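Local coordinates for protein single-stranded-DNA-specific exonuclease RecJ (Thermus thermophilus, PDB 2ZXR) that degrades single-stranded DNA from the 5' end towards the 3' end as a divalent-metal-dependent exonuclease, leaving single-stranded RNA uncut, at residues F465-H479 / R483-L497. Residues are numbered along the deposited sequence; the frame is centred on the assembly and turned at random.
Sequences FGAPEEARRLGEGRH and RLKGVRVLAWKQGDL
Trp492 turns its CG away from its carbonyl carbon (chi1 -69°) and sets its ring across its own chain (chi2 78°), which lays the indole against the imidazole of His479. The two rings form an offset stack with planes 11° apart, as two flat aromatic groups can; His479 ND1 is 3.5 Å from Trp492 CZ2, and His479 CB adds a CH-pi contact over the six-membered ring. Leu474 CD1 covers the other imidazole face, so two flat rings and a branched aliphatic chain make a compact pile on one face of the sheet. His479 and Trp492 are an antiparallel non-hydrogen-bonded pair, whose side chains share that face. Beside them, Lys493 N donates to Arg478 O at 3.0 Å, nearly straight but from above the carbonyl plane.

At the other end Glu469 and Arg483 are a hydrogen-bonded pair: Arg483 N gives a 2.8 Å bond to Glu469 O, and the return bond from Glu469 N to Arg483 O is weak. Arg483 then stretches far enough for its NH1 to meet Glu470 OE2 in a 3.3 Å salt bridge, a reach suited to a long arginine at the surface. Lys485 and Gly486, both with positive phi, form the corner of a type I' turn, a conformation glycine adopts readily. Leu484, by contrast, is buried and apolar, its CD2 lying 3.7 Å from Gly466 C. Glycine suits position 466 because a side chain would press on Leu484 CD2, Lys485 CE and the preceding carbonyl O.

Within the OB domain, strand 479-484 lies between strands 471-473 and 487-492, making two successive hairpins. Strand 517-528 pairs with the far side of 487-492, where Glu521 holds Arg488 by a salt bridge, while Leu484 and Pro468 pack against Val503 at strand 503-514.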
ATOM      1  N   PHE A 465     -10.579 -17.153  -8.659  1.00 30.75           N
ATOM      2  CA  PHE A 465     -10.717 -18.493  -8.105  1.00 34.52           C
ATOM      3  C   PHE A 465     -11.066 -19.490  -9.189  1.00 36.23           C
ATOM      4  O   PHE A 465     -11.804 -19.165 -10.124  1.00 36.38           O
ATOM      5  CB  PHE A 465     -11.824 -18.482  -7.049  1.00 36.31           C
ATOM      6  CG  PHE A 465     -11.945 -19.767  -6.274  1.00 40.34           C
ATOM      7  CD1 PHE A 465     -12.680 -20.840  -6.773  1.00 42.46           C
ATOM      8  CD2 PHE A 465     -11.297 -19.920  -5.053  1.00 42.48           C
ATOM      9  CE1 PHE A 465     -12.762 -22.063  -6.062  1.00 43.53           C
ATOM     10  CE2 PHE A 465     -11.372 -21.138  -4.331  1.00 43.65           C
ATOM     11  CZ  PHE A 465     -12.108 -22.206  -4.845  1.00 43.31           C
ATOM     12  N   GLY A 466     -10.536 -20.704  -9.070  1.00 37.69           N
ATOM     13  CA  GLY A 466     -10.855 -21.723 -10.049  1.00 39.44           C
ATOM     14  C   GLY A 466      -9.811 -22.775 -10.337  1.00 40.99           C
ATOM     15  O   GLY A 466      -8.810 -22.925  -9.616  1.00 40.80           O
ATOM     16  N   ALA A 467     -10.068 -23.530 -11.398  1.00 41.89           N
ATOM     17  CA  ALA A 467      -9.151 -24.566 -11.827  1.00 43.75           C
ATOM     18  C   ALA A 467      -8.372 -23.895 -12.939  1.00 44.96           C
ATOM     19  O   ALA A 467      -8.940 -23.470 -13.939  1.00 44.55           O
ATOM     20  CB  ALA A 467      -9.911 -25.785 -12.353  1.00 43.41           C
ATOM     21  N   PRO A 468      -7.058 -23.760 -12.756  1.00 46.73           N
ATOM     22  CA  PRO A 468      -6.202 -23.124 -13.757  1.00 48.64           C
ATOM     23  C   PRO A 468      -6.231 -23.899 -15.058  1.00 50.88           C
ATOM     24  O   PRO A 468      -6.426 -25.114 -15.046  1.00 51.19           O
ATOM     25  CB  PRO A 468      -4.829 -23.150 -13.097  1.00 48.35           C
ATOM     26  CG  PRO A 468      -4.894 -24.395 -12.249  1.00 47.81           C
ATOM     27  CD  PRO A 468      -6.266 -24.317 -11.645  1.00 46.66           C
ATOM     28  N   GLU A 469      -6.035 -23.205 -16.173  1.00 53.24           N
ATOM     29  CA  GLU A 469      -6.037 -23.853 -17.480  1.00 56.25           C
ATOM     30  C   GLU A 469      -5.037 -23.202 -18.405  1.00 57.97           C
ATOM     31  O   GLU A 469      -4.654 -22.047 -18.209  1.00 57.99           O
ATOM     32  CB  GLU A 469      -7.421 -23.774 -18.112  1.00 56.85           C
ATOM     33  CG  GLU A 469      -7.949 -22.375 -18.193  1.00 58.91           C
ATOM     34  CD  GLU A 469      -9.381 -22.292 -17.730  1.00 60.60           C
ATOM     35  OE1 GLU A 469      -9.854 -21.174 -17.405  1.00 61.79           O
ATOM     36  OE2 GLU A 469     -10.036 -23.354 -17.694  1.00 61.80           O
ATOM     37  N   GLU A 470      -4.617 -23.954 -19.418  1.00 59.85           N
ATOM     38  CA  GLU A 470      -3.659 -23.474 -20.402  1.00 61.53           C
ATOM     39  C   GLU A 470      -2.373 -23.011 -19.737  1.00 62.26           C
ATOM     40  O   GLU A 470      -1.743 -22.050 -20.185  1.00 62.13           O
ATOM     41  CB  GLU A 470      -4.262 -22.330 -21.217  1.00 62.52           C
ATOM     42  CG  GLU A 470      -5.587 -22.683 -21.865  1.00 64.18           C
ATOM     43  CD  GLU A 470      -6.012 -21.679 -22.914  1.00 65.32           C
ATOM     44  OE1 GLU A 470      -7.068 -21.899 -23.545  1.00 66.18           O
ATOM     45  OE2 GLU A 470      -5.293 -20.674 -23.112  1.00 65.99           O
ATOM     46  N   ALA A 471      -1.985 -23.701 -18.669  1.00 63.17           N
ATOM     47  CA  ALA A 471      -0.769 -23.352 -17.950  1.00 64.12           C
ATOM     48  C   ALA A 471       0.419 -23.428 -18.894  1.00 64.92           C
ATOM     49  O   ALA A 471       0.420 -24.229 -19.825  1.00 65.32           O
ATOM     50  CB  ALA A 471      -0.570 -24.295 -16.787  1.00 63.84           C
ATOM     51  N   ARG A 472       1.425 -22.594 -18.658  1.00 65.91           N
ATOM     52  CA  ARG A 472       2.615 -22.589 -19.499  1.00 67.20           C
ATOM     53  C   ARG A 472       3.779 -21.887 -18.818  1.00 67.65           C
ATOM     54  O   ARG A 472       3.717 -20.692 -18.543  1.00 67.69           O
ATOM     55  CB  ARG A 472       2.309 -21.911 -20.838  1.00 68.14           C
ATOM     56  CG  ARG A 472       1.854 -20.471 -20.713  1.00 69.52           C
ATOM     57  CD  ARG A 472       1.033 -20.042 -21.927  1.00 71.19           C
ATOM     58  NE  ARG A 472       0.433 -18.719 -21.749  1.00 71.92           N
ATOM     59  CZ  ARG A 472      -0.605 -18.265 -22.446  1.00 72.56           C
ATOM     60  NH1 ARG A 472      -1.077 -17.050 -22.211  1.00 72.67           N
ATOM     61  NH2 ARG A 472      -1.178 -19.029 -23.372  1.00 72.84           N
ATOM     62  N   ARG A 473       4.843 -22.635 -18.549  1.00 68.08           N
ATOM     63  CA  ARG A 473       6.022 -22.072 -17.901  1.00 69.05           C
ATOM     64  C   ARG A 473       6.666 -20.990 -18.774  1.00 68.97           C
ATOM     65  O   ARG A 473       6.353 -20.861 -19.958  1.00 69.14           O
ATOM     66  CB  ARG A 473       7.046 -23.179 -17.618  1.00 70.03           C
ATOM     67  CG  ARG A 473       8.294 -22.709 -16.862  1.00 71.55           C
ATOM     68  CD  ARG A 473       9.471 -23.668 -17.040  1.00 72.61           C
ATOM     69  NE  ARG A 473       9.651 -24.617 -15.940  1.00 73.78           N
ATOM     70  CZ  ARG A 473       8.717 -25.459 -15.506  1.00 74.47           C
ATOM     71  NH1 ARG A 473       7.515 -25.482 -16.067  1.00 74.95           N
ATOM     72  NH2 ARG A 473       8.990 -26.300 -14.517  1.00 74.41           N
ATOM     73  N   LEU A 474       7.553 -20.209 -18.169  1.00 68.61           N
ATOM     74  CA  LEU A 474       8.277 -19.146 -18.855  1.00 68.55           C
ATOM     75  C   LEU A 474       9.701 -19.231 -18.337  1.00 69.26           C
ATOM     76  O   LEU A 474      10.066 -18.554 -17.367  1.00 69.12           O
ATOM     77  CB  LEU A 474       7.702 -17.776 -18.506  1.00 68.25           C
ATOM     78  CG  LEU A 474       6.251 -17.474 -18.875  1.00 67.81           C
ATOM     79  CD1 LEU A 474       5.882 -16.077 -18.369  1.00 67.11           C
ATOM     80  CD2 LEU A 474       6.077 -17.575 -20.379  1.00 67.29           C
ATOM     81  N   GLY A 475      10.501 -20.074 -18.982  1.00 69.77           N
ATOM     82  CA  GLY A 475      11.873 -20.261 -18.553  1.00 70.15           C
ATOM     83  C   GLY A 475      12.036 -21.663 -18.004  1.00 70.30           C
ATOM     84  O   GLY A 475      11.520 -22.613 -18.587  1.00 70.73           O
ATOM     85  N   GLU A 476      12.736 -21.799 -16.883  1.00 70.28           N
ATOM     86  CA  GLU A 476      12.968 -23.107 -16.273  1.00 70.52           C
ATOM     87  C   GLU A 476      12.526 -23.143 -14.814  1.00 70.25           C
ATOM     88  O   GLU A 476      12.791 -24.119 -14.099  1.00 70.16           O
ATOM     89  CB  GLU A 476      14.459 -23.468 -16.333  1.00 71.53           C
ATOM     90  CG  GLU A 476      14.988 -23.856 -17.705  1.00 72.71           C
ATOM     91  CD  GLU A 476      14.447 -25.191 -18.188  1.00 73.44           C
ATOM     92  OE1 GLU A 476      15.040 -25.764 -19.128  1.00 73.83           O
ATOM     93  OE2 GLU A 476      13.430 -25.666 -17.633  1.00 74.27           O
ATOM     94  N   GLY A 477      11.867 -22.080 -14.365  1.00 69.43           N
ATOM     95  CA  GLY A 477      11.432 -22.053 -12.982  1.00 67.99           C
ATOM     96  C   GLY A 477      10.140 -21.313 -12.717  1.00 66.69           C
ATOM     97  O   GLY A 477       9.305 -21.133 -13.608  1.00 66.79           O
ATOM     98  N   ARG A 478      10.002 -20.890 -11.463  1.00 65.03           N
ATOM     99  CA  ARG A 478       8.847 -20.159 -10.946  1.00 63.12           C
ATOM    100  C   ARG A 478       7.881 -19.495 -11.922  1.00 61.34           C
ATOM    101  O   ARG A 478       6.685 -19.771 -11.908  1.00 61.42           O
ATOM    102  CB  ARG A 478       9.320 -19.088  -9.962  1.00 63.30           C
ATOM    103  CG  ARG A 478       9.853 -19.625  -8.671  1.00 63.32           C
ATOM    104  CD  ARG A 478      11.156 -20.342  -8.868  1.00 63.86           C
ATOM    105  NE  ARG A 478      11.540 -20.988  -7.626  1.00 64.13           N
ATOM    106  CZ  ARG A 478      10.906 -22.035  -7.113  1.00 64.69           C
ATOM    107  NH1 ARG A 478       9.862 -22.557  -7.751  1.00 64.08           N
ATOM    108  NH2 ARG A 478      11.303 -22.539  -5.951  1.00 64.86           N
ATOM    109  N   HIS A 479       8.409 -18.602 -12.749  1.00 59.56           N
ATOM    110  CA  HIS A 479       7.607 -17.843 -13.697  1.00 57.30           C
ATOM    111  C   HIS A 479       6.703 -18.675 -14.593  1.00 55.41           C
ATOM    112  O   HIS A 479       7.170 -19.592 -15.254  1.00 54.98           O
ATOM    113  CB  HIS A 479       8.529 -16.983 -14.554  1.00 57.96           C
ATOM    114  CG  HIS A 479       7.913 -15.695 -14.988  1.00 58.29           C
ATOM    115  ND1 HIS A 479       8.533 -14.830 -15.859  1.00 58.49           N
ATOM    116  CD2 HIS A 479       6.736 -15.115 -14.655  1.00 58.71           C
ATOM    117  CE1 HIS A 479       7.766 -13.772 -16.046  1.00 59.03           C
ATOM    118  NE2 HIS A 479       6.669 -13.920 -15.326  1.00 59.19           N
ATOM    119  N   ARG A 483      -4.871 -19.586 -16.948  1.00 47.35           N
ATOM    120  CA  ARG A 483      -6.143 -18.887 -17.015  1.00 47.13           C
ATOM    121  C   ARG A 483      -7.175 -19.302 -15.996  1.00 46.58           C
ATOM    122  O   ARG A 483      -7.285 -20.475 -15.646  1.00 46.74           O
ATOM    123  CB  ARG A 483      -6.763 -19.042 -18.407  1.00 48.34           C
ATOM    124  CG  ARG A 483      -6.131 -18.169 -19.455  1.00 49.57           C
ATOM    125  CD  ARG A 483      -7.135 -17.843 -20.544  1.00 52.04           C
ATOM    126  NE  ARG A 483      -6.725 -16.665 -21.305  1.00 53.68           N
ATOM    127  CZ  ARG A 483      -5.583 -16.573 -21.980  1.00 53.93           C
ATOM    128  NH1 ARG A 483      -4.731 -17.598 -21.994  1.00 54.10           N
ATOM    129  NH2 ARG A 483      -5.287 -15.454 -22.631  1.00 53.81           N
ATOM    130  N   LEU A 484      -7.939 -18.323 -15.526  1.00 45.75           N
ATOM    131  CA  LEU A 484      -9.012 -18.579 -14.578  1.00 45.15           C
ATOM    132  C   LEU A 484     -10.242 -17.871 -15.123  1.00 45.66           C
ATOM    133  O   LEU A 484     -10.275 -16.631 -15.189  1.00 45.25           O
ATOM    134  CB  LEU A 484      -8.686 -18.036 -13.183  1.00 44.37           C
ATOM    135  CG  LEU A 484      -7.626 -18.741 -12.338  1.00 43.50           C
ATOM    136  CD1 LEU A 484      -7.609 -18.103 -10.959  1.00 42.07           C
ATOM    137  CD2 LEU A 484      -7.931 -20.227 -12.223  1.00 43.26           C
ATOM    138  N   LYS A 485     -11.243 -18.665 -15.517  1.00 45.03           N
ATOM    139  CA  LYS A 485     -12.488 -18.145 -16.072  1.00 43.77           C
ATOM    140  C   LYS A 485     -12.185 -17.192 -17.234  1.00 42.48           C
ATOM    141  O   LYS A 485     -12.737 -16.092 -17.300  1.00 41.93           O
ATOM    142  CB  LYS A 485     -13.286 -17.393 -14.999  1.00 44.67           C
ATOM    143  CG  LYS A 485     -13.381 -18.079 -13.635  1.00 45.82           C
ATOM    144  CD  LYS A 485     -14.102 -19.409 -13.716  1.00 46.16           C
ATOM    145  CE  LYS A 485     -14.163 -20.055 -12.340  1.00 47.51           C
ATOM    146  NZ  LYS A 485     -14.656 -21.465 -12.380  1.00 47.69           N
ATOM    147  N   GLY A 486     -11.291 -17.600 -18.127  1.00 41.20           N
ATOM    148  CA  GLY A 486     -10.953 -16.759 -19.268  1.00 40.75           C
ATOM    149  C   GLY A 486     -10.032 -15.567 -19.012  1.00 40.21           C
ATOM    150  O   GLY A 486      -9.738 -14.804 -19.934  1.00 40.27           O
ATOM    151  N   VAL A 487      -9.576 -15.382 -17.777  1.00 39.36           N
ATOM    152  CA  VAL A 487      -8.671 -14.263 -17.472  1.00 38.48           C
ATOM    153  C   VAL A 487      -7.231 -14.762 -17.389  1.00 38.75           C
ATOM    154  O   VAL A 487      -6.947 -15.683 -16.625  1.00 38.52           O
ATOM    155  CB  VAL A 487      -9.008 -13.598 -16.121  1.00 37.79           C
ATOM    156  CG1 VAL A 487      -7.920 -12.601 -15.763  1.00 37.93           C
ATOM    157  CG2 VAL A 487     -10.363 -12.920 -16.188  1.00 36.71           C
ATOM    158  N   ARG A 488      -6.321 -14.157 -18.152  1.00 39.60           N
ATOM    159  CA  ARG A 488      -4.933 -14.597 -18.113  1.00 40.49           C
ATOM    160  C   ARG A 488      -4.177 -14.009 -16.935  1.00 40.31           C
ATOM    161  O   ARG A 488      -4.176 -12.792 -16.733  1.00 41.50           O
ATOM    162  CB  ARG A 488      -4.182 -14.244 -19.407  1.00 41.47           C
ATOM    163  CG  ARG A 488      -2.773 -14.868 -19.432  1.00 43.07           C
ATOM    164  CD  ARG A 488      -2.136 -14.907 -20.822  1.00 44.43           C
ATOM    165  NE  ARG A 488      -1.259 -13.771 -21.060  1.00 44.47           N
ATOM    166  CZ  ARG A 488       0.068 -13.830 -21.125  1.00 45.10           C
ATOM    167  NH1 ARG A 488       0.701 -14.990 -20.979  1.00 46.35           N
ATOM    168  NH2 ARG A 488       0.765 -12.714 -21.313  1.00 44.03           N
ATOM    169  N   VAL A 489      -3.511 -14.871 -16.176  1.00 39.37           N
ATOM    170  CA  VAL A 489      -2.754 -14.437 -15.013  1.00 38.43           C
ATOM    171  C   VAL A 489      -1.291 -14.872 -15.077  1.00 38.18           C
ATOM    172  O   VAL A 489      -0.987 -15.966 -15.539  1.00 38.77           O
ATOM    173  CB  VAL A 489      -3.470 -14.927 -13.693  1.00 38.44           C
ATOM    174  CG1 VAL A 489      -4.330 -16.108 -13.982  1.00 39.12           C
ATOM    175  CG2 VAL A 489      -2.472 -15.255 -12.602  1.00 37.80           C
ATOM    176  N   LEU A 490      -0.399 -13.982 -14.643  1.00 37.50           N
ATOM    177  CA  LEU A 490       1.043 -14.201 -14.625  1.00 36.75           C
ATOM    178  C   LEU A 490       1.460 -14.332 -13.183  1.00 36.51           C
ATOM    179  O   LEU A 490       0.993 -13.574 -12.325  1.00 35.94           O
ATOM    180  CB  LEU A 490       1.769 -13.013 -15.239  1.00 37.42           C
ATOM    181  CG  LEU A 490       1.347 -12.687 -16.664  1.00 38.90           C
ATOM    182  CD1 LEU A 490       1.784 -11.261 -16.998  1.00 39.02           C
ATOM    183  CD2 LEU A 490       1.956 -13.712 -17.625  1.00 40.00           C
ATOM    184  N   ALA A 491       2.358 -15.269 -12.912  1.00 36.13           N
ATOM    185  CA  ALA A 491       2.776 -15.506 -11.539  1.00 37.07           C
ATOM    186  C   ALA A 491       4.140 -16.169 -11.363  1.00 37.44           C
ATOM    187  O   ALA A 491       4.675 -16.795 -12.272  1.00 38.23           O
ATOM    188  CB  ALA A 491       1.706 -16.363 -10.845  1.00 35.66           C
ATOM    189  N   TRP A 492       4.682 -16.033 -10.166  1.00 38.84           N
ATOM    190  CA  TRP A 492       5.941 -16.659  -9.803  1.00 41.17           C
ATOM    191  C   TRP A 492       5.568 -17.726  -8.781  1.00 42.58           C
ATOM    192  O   TRP A 492       5.366 -17.432  -7.598  1.00 42.31           O
ATOM    193  CB  TRP A 492       6.893 -15.635  -9.190  1.00 40.84           C
ATOM    194  CG  TRP A 492       7.358 -14.667 -10.206  1.00 42.52           C
ATOM    195  CD1 TRP A 492       6.666 -13.602 -10.716  1.00 42.10           C
ATOM    196  CD2 TRP A 492       8.582 -14.743 -10.943  1.00 43.21           C
ATOM    197  NE1 TRP A 492       7.384 -13.015 -11.730  1.00 42.51           N
ATOM    198  CE2 TRP A 492       8.564 -13.696 -11.890  1.00 42.95           C
ATOM    199  CE3 TRP A 492       9.694 -15.601 -10.893  1.00 43.54           C
ATOM    200  CZ2 TRP A 492       9.616 -13.483 -12.786  1.00 44.07           C
ATOM    201  CZ3 TRP A 492      10.743 -15.388 -11.783  1.00 44.53           C
ATOM    202  CH2 TRP A 492      10.695 -14.337 -12.718  1.00 44.17           C
ATOM    203  N   LYS A 493       5.460 -18.967  -9.246  1.00 44.38           N
ATOM    204  CA  LYS A 493       5.071 -20.060  -8.376  1.00 46.66           C
ATOM    205  C   LYS A 493       6.103 -20.369  -7.313  1.00 48.60           C
ATOM    206  O   LYS A 493       7.227 -20.756  -7.616  1.00 48.77           O
ATOM    207  CB  LYS A 493       4.782 -21.319  -9.197  1.00 46.04           C
ATOM    208  CG  LYS A 493       4.273 -22.490  -8.364  1.00 45.96           C
ATOM    209  CD  LYS A 493       2.980 -22.143  -7.656  1.00 45.56           C
ATOM    210  CE  LYS A 493       2.435 -23.315  -6.858  1.00 45.81           C
ATOM    211  NZ  LYS A 493       3.281 -23.661  -5.675  1.00 46.42           N
ATOM    212  N   GLN A 494       5.707 -20.197  -6.059  1.00 51.17           N
ATOM    213  CA  GLN A 494       6.593 -20.481  -4.938  1.00 53.51           C
ATOM    214  C   GLN A 494       6.972 -21.948  -5.051  1.00 54.10           C
ATOM    215  O   GLN A 494       6.104 -22.811  -5.028  1.00 54.13           O
ATOM    216  CB  GLN A 494       5.874 -20.253  -3.604  1.00 54.75           C
ATOM    217  CG  GLN A 494       5.341 -18.846  -3.412  1.00 57.10           C
ATOM    218  CD  GLN A 494       6.445 -17.823  -3.216  1.00 59.00           C
ATOM    219  OE1 GLN A 494       7.392 -17.749  -4.013  1.00 59.75           O
ATOM    220  NE2 GLN A 494       6.331 -17.022  -2.150  1.00 58.65           N
ATOM    221  N   GLY A 495       8.271 -22.202  -5.187  1.00 55.06           N
ATOM    222  CA  GLY A 495       8.795 -23.549  -5.299  1.00 55.62           C
ATOM    223  C   GLY A 495       7.765 -24.645  -5.267  1.00 56.22           C
ATOM    224  O   GLY A 495       7.141 -24.888  -4.237  1.00 56.29           O
ATOM    225  N   ASP A 496       7.602 -25.308  -6.402  1.00 56.76           N
ATOM    226  CA  ASP A 496       6.648 -26.390  -6.551  1.00 57.31           C
ATOM    227  C   ASP A 496       6.302 -26.498  -8.007  1.00 57.49           C
ATOM    228  O   ASP A 496       6.459 -27.554  -8.613  1.00 58.72           O
ATOM    229  CB  ASP A 496       5.362 -26.110  -5.789  1.00 58.45           C
ATOM    230  CG  ASP A 496       5.329 -26.787  -4.428  1.00 59.61           C
ATOM    231  OD1 ASP A 496       5.485 -28.033  -4.374  1.00 60.41           O
ATOM    232  OD2 ASP A 496       5.137 -26.070  -3.417  1.00 59.32           O
ATOM    233  N   LEU A 497       5.832 -25.390  -8.569  1.00 57.02           N
ATOM    234  CA  LEU A 497       5.425 -25.348  -9.969  1.00 56.40           C
ATOM    235  C   LEU A 497       4.303 -26.358 -10.060  1.00 55.48           C
ATOM    236  O   LEU A 497       4.113 -27.163  -9.147  1.00 55.96           O
ATOM    237  CB  LEU A 497       6.590 -25.701 -10.905  1.00 56.76           C
ATOM    238  CG  LEU A 497       7.713 -24.647 -10.948  1.00 57.24           C
ATOM    239  CD1 LEU A 497       8.389 -24.556  -9.591  1.00 57.11           C
ATOM    240  CD2 LEU A 497       8.730 -25.000 -12.003  1.00 56.49           C
TER